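PDB 6W0P: kojibiose phosphorylase from Gut metagenome, which belongs to glycosyl hydrolase family 65, with an N-terminal beta-sandwich domain, a helical central domain and a small C-terminal beta domain. Local coordinates for residues N208-L219 against I247-N258. Sequence-based numbering, arbitrary orientation.
Sequences NQTLTSVMRTNL and ITRYVTNIIDKN
With chi1 at 59°, Asn218 tucks its CG between its own backbone N and carbonyl carbon, which swings the amide across to Thr248 at about a right angle to that side chain. There Asn218 OD1 accepts a hydrogen bond from the backbone N of Thr248 at 3.0 Å, the donor standing above the amide carbonyl plane rather than on a lone pair. Asn218 ND2 donates to a water that also bonds Thr248 OG1, so side chain and water join the two segments just where the backbone bond from Asn218 N to Thr248 O is weak. At the other end Gln209, extended beyond CG, passes its NE2 to Lys257 O (3.1 Å), in the amide plane and on a carbonyl lone pair; the same NE2 also bonds Gly62 O. Between these ends, strands 210-217 and 245-256 run antiparallel, paired from Thr210 with Asp256 to Arg216 with Tyr250; Thr212 N reaches Ile254 O at 2.7 Å. Strand 197-204 lies beyond 210-217 and 152-161 beyond 245-256 in the large antiparallel sheet of the N-terminal domain, a beta-sandwich of the galactose mutarotase-like clan. Leu211, Ser213, Met215, Val251 and Asn253 share one face, where strand 165-174 of the second sheet packs on Ser213 and Met215. Here Leu211 CD1 meets Ile255 CG2 at 3.9 Å, and Met215 SD comes obliquely to the Arg249 guanidinium, 3.3 Å from NH1. That guanidinium is held by Gln155 and the His172 carbonyl. On the reverse face, where helix 263-277 packs on Thr210, Ile254 and Asp256, Thr210 OG1, bonded to Gln266, approaches Asp256 CB. Val214 CG2 lies alongside Thr252 CB at 3.8 Å. Arg216 O lies in plane at the Tyr250 ring edge, 3.6 Å from CD1.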
loop_
_atom_site.group_PDB
_atom_site.type_symbol
_atom_site.label_atom_id
_atom_site.label_comp_id
_atom_site.label_asym_id
_atom_site.label_seq_id
_atom_site.Cartn_x
_atom_site.Cartn_y
_atom_site.Cartn_z
ATOM N N ASN A 208 2.507 17.345 -23.802
ATOM C CA ASN A 208 2.730 18.489 -24.729
ATOM C C ASN A 208 4.067 18.283 -25.451
ATOM O O ASN A 208 4.788 19.271 -25.683
ATOM C CB ASN A 208 2.654 19.841 -24.004
ATOM C CG ASN A 208 1.756 20.821 -24.728
ATOM O OD1 ASN A 208 0.538 20.616 -24.769
ATOM N ND2 ASN A 208 2.336 21.876 -25.292
ATOM N N GLN A 209 4.394 17.040 -25.787
ATOM C CA GLN A 209 5.662 16.704 -26.477
ATOM C C GLN A 209 5.350 16.274 -27.906
ATOM O O GLN A 209 4.353 15.544 -28.114
ATOM C CB GLN A 209 6.423 15.627 -25.719
ATOM C CG GLN A 209 6.837 16.086 -24.332
ATOM C CD GLN A 209 7.643 15.006 -23.655
ATOM O OE1 GLN A 209 7.298 13.821 -23.733
ATOM N NE2 GLN A 209 8.730 15.417 -23.008
ATOM N N THR A 210 6.198 16.710 -28.827
ATOM C CA THR A 210 6.071 16.465 -30.279
ATOM C C THR A 210 7.362 15.845 -30.815
ATOM O O THR A 210 8.446 16.076 -30.221
ATOM C CB THR A 210 5.741 17.759 -31.035
ATOM O OG1 THR A 210 6.899 18.599 -31.007
ATOM C CG2 THR A 210 4.532 18.467 -30.461
ATOM N N LEU A 211 7.220 15.104 -31.910
ATOM C CA LEU A 211 8.327 14.442 -32.618
ATOM C C LEU A 211 8.042 14.501 -34.122
ATOM O O LEU A 211 6.892 14.235 -34.510
ATOM C CB LEU A 211 8.372 13.006 -32.094
ATOM C CG LEU A 211 9.351 12.076 -32.793
ATOM C CD1 LEU A 211 9.815 10.989 -31.832
ATOM C CD2 LEU A 211 8.732 11.463 -34.041
ATOM N N THR A 212 9.057 14.796 -34.933
ATOM C CA THR A 212 9.004 14.644 -36.410
ATOM C C THR A 212 10.016 13.578 -36.809
ATOM O O THR A 212 11.199 13.718 -36.441
ATOM C CB THR A 212 9.247 15.964 -37.151
ATOM O OG1 THR A 212 8.141 16.811 -36.863
ATOM C CG2 THR A 212 9.345 15.793 -38.651
ATOM N N SER A 213 9.537 12.533 -37.477
ATOM C CA SER A 213 10.358 11.443 -38.042
ATOM C C SER A 213 10.308 11.535 -39.559
ATOM O O SER A 213 9.181 11.475 -40.107
ATOM C CB SER A 213 9.884 10.098 -37.581
ATOM O OG SER A 213 10.776 9.100 -38.056
ATOM N N VAL A 214 11.477 11.681 -40.189
ATOM C CA VAL A 214 11.592 11.784 -41.671
ATOM C C VAL A 214 12.609 10.759 -42.181
ATOM O O VAL A 214 13.663 10.576 -41.540
ATOM C CB VAL A 214 11.963 13.213 -42.103
ATOM C CG1 VAL A 214 10.829 14.192 -41.813
ATOM C CG2 VAL A 214 13.258 13.677 -41.457
ATOM N N MET A 215 12.300 10.118 -43.304
ATOM C CA MET A 215 13.253 9.217 -43.979
ATOM C C MET A 215 13.321 9.537 -45.473
ATOM O O MET A 215 12.430 10.200 -46.006
ATOM C CB MET A 215 12.876 7.752 -43.782
ATOM C CG MET A 215 11.577 7.367 -44.408
ATOM S SD MET A 215 11.423 5.582 -44.320
ATOM C CE MET A 215 9.705 5.349 -44.775
ATOM N N ARG A 216 14.411 9.094 -46.077
ATOM C CA ARG A 216 14.653 9.097 -47.534
ATOM C C ARG A 216 15.716 8.033 -47.795
ATOM O O ARG A 216 16.361 7.605 -46.807
ATOM C CB ARG A 216 15.157 10.462 -47.995
ATOM C CG ARG A 216 16.589 10.732 -47.578
ATOM C CD ARG A 216 16.954 12.171 -47.815
ATOM N NE ARG A 216 17.330 12.429 -49.194
ATOM C CZ ARG A 216 16.793 13.375 -49.954
ATOM N NH1 ARG A 216 15.798 14.124 -49.495
ATOM N NH2 ARG A 216 17.221 13.545 -51.195
ATOM N N THR A 217 15.925 7.669 -49.061
ATOM C CA THR A 217 16.721 6.476 -49.458
ATOM C C THR A 217 17.548 6.863 -50.686
ATOM O O THR A 217 17.418 8.015 -51.133
ATOM C CB THR A 217 15.829 5.236 -49.654
ATOM O OG1 THR A 217 15.153 5.301 -50.912
ATOM C CG2 THR A 217 14.795 5.066 -48.560
ATOM N N ASN A 218 18.397 5.946 -51.144
ATOM C CA ASN A 218 19.226 6.091 -52.369
ATOM C C ASN A 218 18.514 5.357 -53.523
ATOM O O ASN A 218 19.172 4.817 -54.394
ATOM C CB ASN A 218 20.669 5.613 -52.111
ATOM C CG ASN A 218 20.749 4.160 -51.673
ATOM O OD1 ASN A 218 19.717 3.533 -51.446
ATOM N ND2 ASN A 218 21.949 3.608 -51.534
ATOM N N LEU A 219 17.196 5.313 -53.536
ATOM C CA LEU A 219 16.454 4.652 -54.632
ATOM C C LEU A 219 15.044 5.241 -54.689
ATOM O O LEU A 219 14.339 5.250 -53.637
ATOM C CB LEU A 219 16.447 3.137 -54.385
ATOM C CG LEU A 219 15.847 2.281 -55.507
ATOM C CD1 LEU A 219 16.691 2.340 -56.775
ATOM C CD2 LEU A 219 15.695 0.835 -55.064
ATOM N N ILE A 247 19.793 -1.121 -50.556
ATOM C CA ILE A 247 19.176 0.219 -50.370
ATOM C C ILE A 247 19.631 0.740 -48.999
ATOM O O ILE A 247 19.790 -0.086 -48.077
ATOM C CB ILE A 247 17.647 0.114 -50.510
ATOM C CG1 ILE A 247 16.955 1.468 -50.372
ATOM C CG2 ILE A 247 17.063 -0.899 -49.548
ATOM C CD1 ILE A 247 15.476 1.425 -50.750
ATOM N N THR A 248 19.859 2.050 -48.880
ATOM C CA THR A 248 20.180 2.719 -47.594
ATOM C C THR A 248 19.016 3.623 -47.198
ATOM O O THR A 248 18.622 4.456 -48.027
ATOM C CB THR A 248 21.490 3.499 -47.699
ATOM O OG1 THR A 248 22.440 2.538 -48.144
ATOM C CG2 THR A 248 21.901 4.139 -46.393
ATOM N N ARG A 249 18.483 3.427 -45.994
ATOM C CA ARG A 249 17.499 4.327 -45.353
ATOM C C ARG A 249 18.210 5.282 -44.383
ATOM O O ARG A 249 18.876 4.789 -43.436
ATOM C CB ARG A 249 16.458 3.520 -44.579
ATOM C CG ARG A 249 15.238 4.347 -44.221
ATOM C CD ARG A 249 14.629 3.965 -42.898
ATOM N NE ARG A 249 14.228 2.565 -42.825
ATOM C CZ ARG A 249 13.008 2.138 -42.540
ATOM N NH1 ARG A 249 12.033 3.003 -42.355
ATOM N NH2 ARG A 249 12.762 0.845 -42.414
ATOM N N TYR A 250 18.037 6.588 -44.610
ATOM C CA TYR A 250 18.421 7.690 -43.694
ATOM C C TYR A 250 17.181 8.116 -42.912
ATOM O O TYR A 250 16.116 8.345 -43.538
ATOM C CB TYR A 250 19.005 8.857 -44.486
ATOM C CG TYR A 250 20.177 8.456 -45.343
ATOM C CD1 TYR A 250 19.977 7.954 -46.613
ATOM C CD2 TYR A 250 21.485 8.540 -44.880
ATOM C CE1 TYR A 250 21.041 7.576 -47.419
ATOM C CE2 TYR A 250 22.561 8.142 -45.668
ATOM C CZ TYR A 250 22.339 7.664 -46.951
ATOM O OH TYR A 250 23.344 7.285 -47.790
ATOM N N VAL A 251 17.304 8.186 -41.588
ATOM C CA VAL A 251 16.224 8.663 -40.676
ATOM C C VAL A 251 16.735 9.870 -39.871
ATOM O O VAL A 251 17.890 9.853 -39.470
ATOM C CB VAL A 251 15.750 7.518 -39.762
ATOM C CG1 VAL A 251 14.616 7.945 -38.843
ATOM C CG2 VAL A 251 15.348 6.296 -40.571
ATOM N N THR A 252 15.889 10.887 -39.691
ATOM C CA THR A 252 16.082 12.015 -38.749
ATOM C C THR A 252 14.811 12.150 -37.903
ATOM O O THR A 252 13.729 12.127 -38.466
ATOM C CB THR A 252 16.493 13.296 -39.476
ATOM O OG1 THR A 252 17.776 13.057 -40.055
ATOM C CG2 THR A 252 16.557 14.488 -38.550
ATOM N N ASN A 253 14.970 12.173 -36.577
ATOM C CA ASN A 253 13.884 12.332 -35.585
ATOM C C ASN A 253 14.187 13.626 -34.837
ATOM O O ASN A 253 15.307 13.727 -34.258
ATOM C CB ASN A 253 13.782 11.093 -34.695
ATOM C CG ASN A 253 13.407 9.856 -35.480
ATOM O OD1 ASN A 253 12.352 9.809 -36.104
ATOM N ND2 ASN A 253 14.251 8.851 -35.473
ATOM N N ILE A 254 13.281 14.608 -34.913
ATOM C CA ILE A 254 13.413 15.895 -34.174
ATOM C C ILE A 254 12.310 15.936 -33.115
ATOM O O ILE A 254 11.114 15.892 -33.490
ATOM C CB ILE A 254 13.368 17.120 -35.108
ATOM C CG1 ILE A 254 14.367 17.015 -36.258
ATOM C CG2 ILE A 254 13.599 18.387 -34.297
ATOM C CD1 ILE A 254 15.830 17.007 -35.815
ATOM N N ILE A 255 12.702 16.040 -31.848
ATOM C CA ILE A 255 11.760 16.006 -30.698
ATOM C C ILE A 255 11.690 17.408 -30.094
ATOM O O ILE A 255 12.675 18.154 -30.210
ATOM C CB ILE A 255 12.181 14.952 -29.651
ATOM C CG1 ILE A 255 13.485 15.325 -28.946
ATOM C CG2 ILE A 255 12.272 13.582 -30.288
ATOM C CD1 ILE A 255 13.819 14.432 -27.781
ATOM N N ASP A 256 10.546 17.745 -29.499
ATOM C CA ASP A 256 10.392 18.934 -28.626
ATOM C C ASP A 256 9.844 18.448 -27.279
ATOM O O ASP A 256 8.615 18.202 -27.179
ATOM C CB ASP A 256 9.503 20.005 -29.263
ATOM C CG ASP A 256 9.310 21.211 -28.363
ATOM O OD1 ASP A 256 10.153 21.410 -27.463
ATOM O OD2 ASP A 256 8.309 21.919 -28.549
ATOM N N LYS A 257 10.723 18.313 -26.287
ATOM C CA LYS A 257 10.367 17.816 -24.937
ATOM C C LYS A 257 9.567 18.884 -24.173
ATOM O O LYS A 257 8.883 18.502 -23.226
ATOM C CB LYS A 257 11.636 17.375 -24.196
ATOM C CG LYS A 257 12.339 16.160 -24.797
ATOM C CD LYS A 257 13.452 15.608 -23.934
ATOM C CE LYS A 257 14.744 16.391 -24.047
ATOM N NZ LYS A 257 15.583 16.241 -22.831
ATOM N N ASN A 258 9.630 20.155 -24.577
ATOM C CA ASN A 258 9.107 21.332 -23.824
ATOM C C ASN A 258 7.759 21.806 -24.403
ATOM O O ASN A 258 6.912 22.250 -23.624
ATOM C CB ASN A 258 10.181 22.429 -23.788
ATOM C CG ASN A 258 11.441 21.956 -23.090
ATOM O OD1 ASN A 258 11.361 21.354 -22.026
ATOM N ND2 ASN A 258 12.601 22.174 -23.689
HETATM O O HOH W 1 22.548 0.927 -50.245
HETATM O O HOH W 2 24.152 6.087 -50.501
#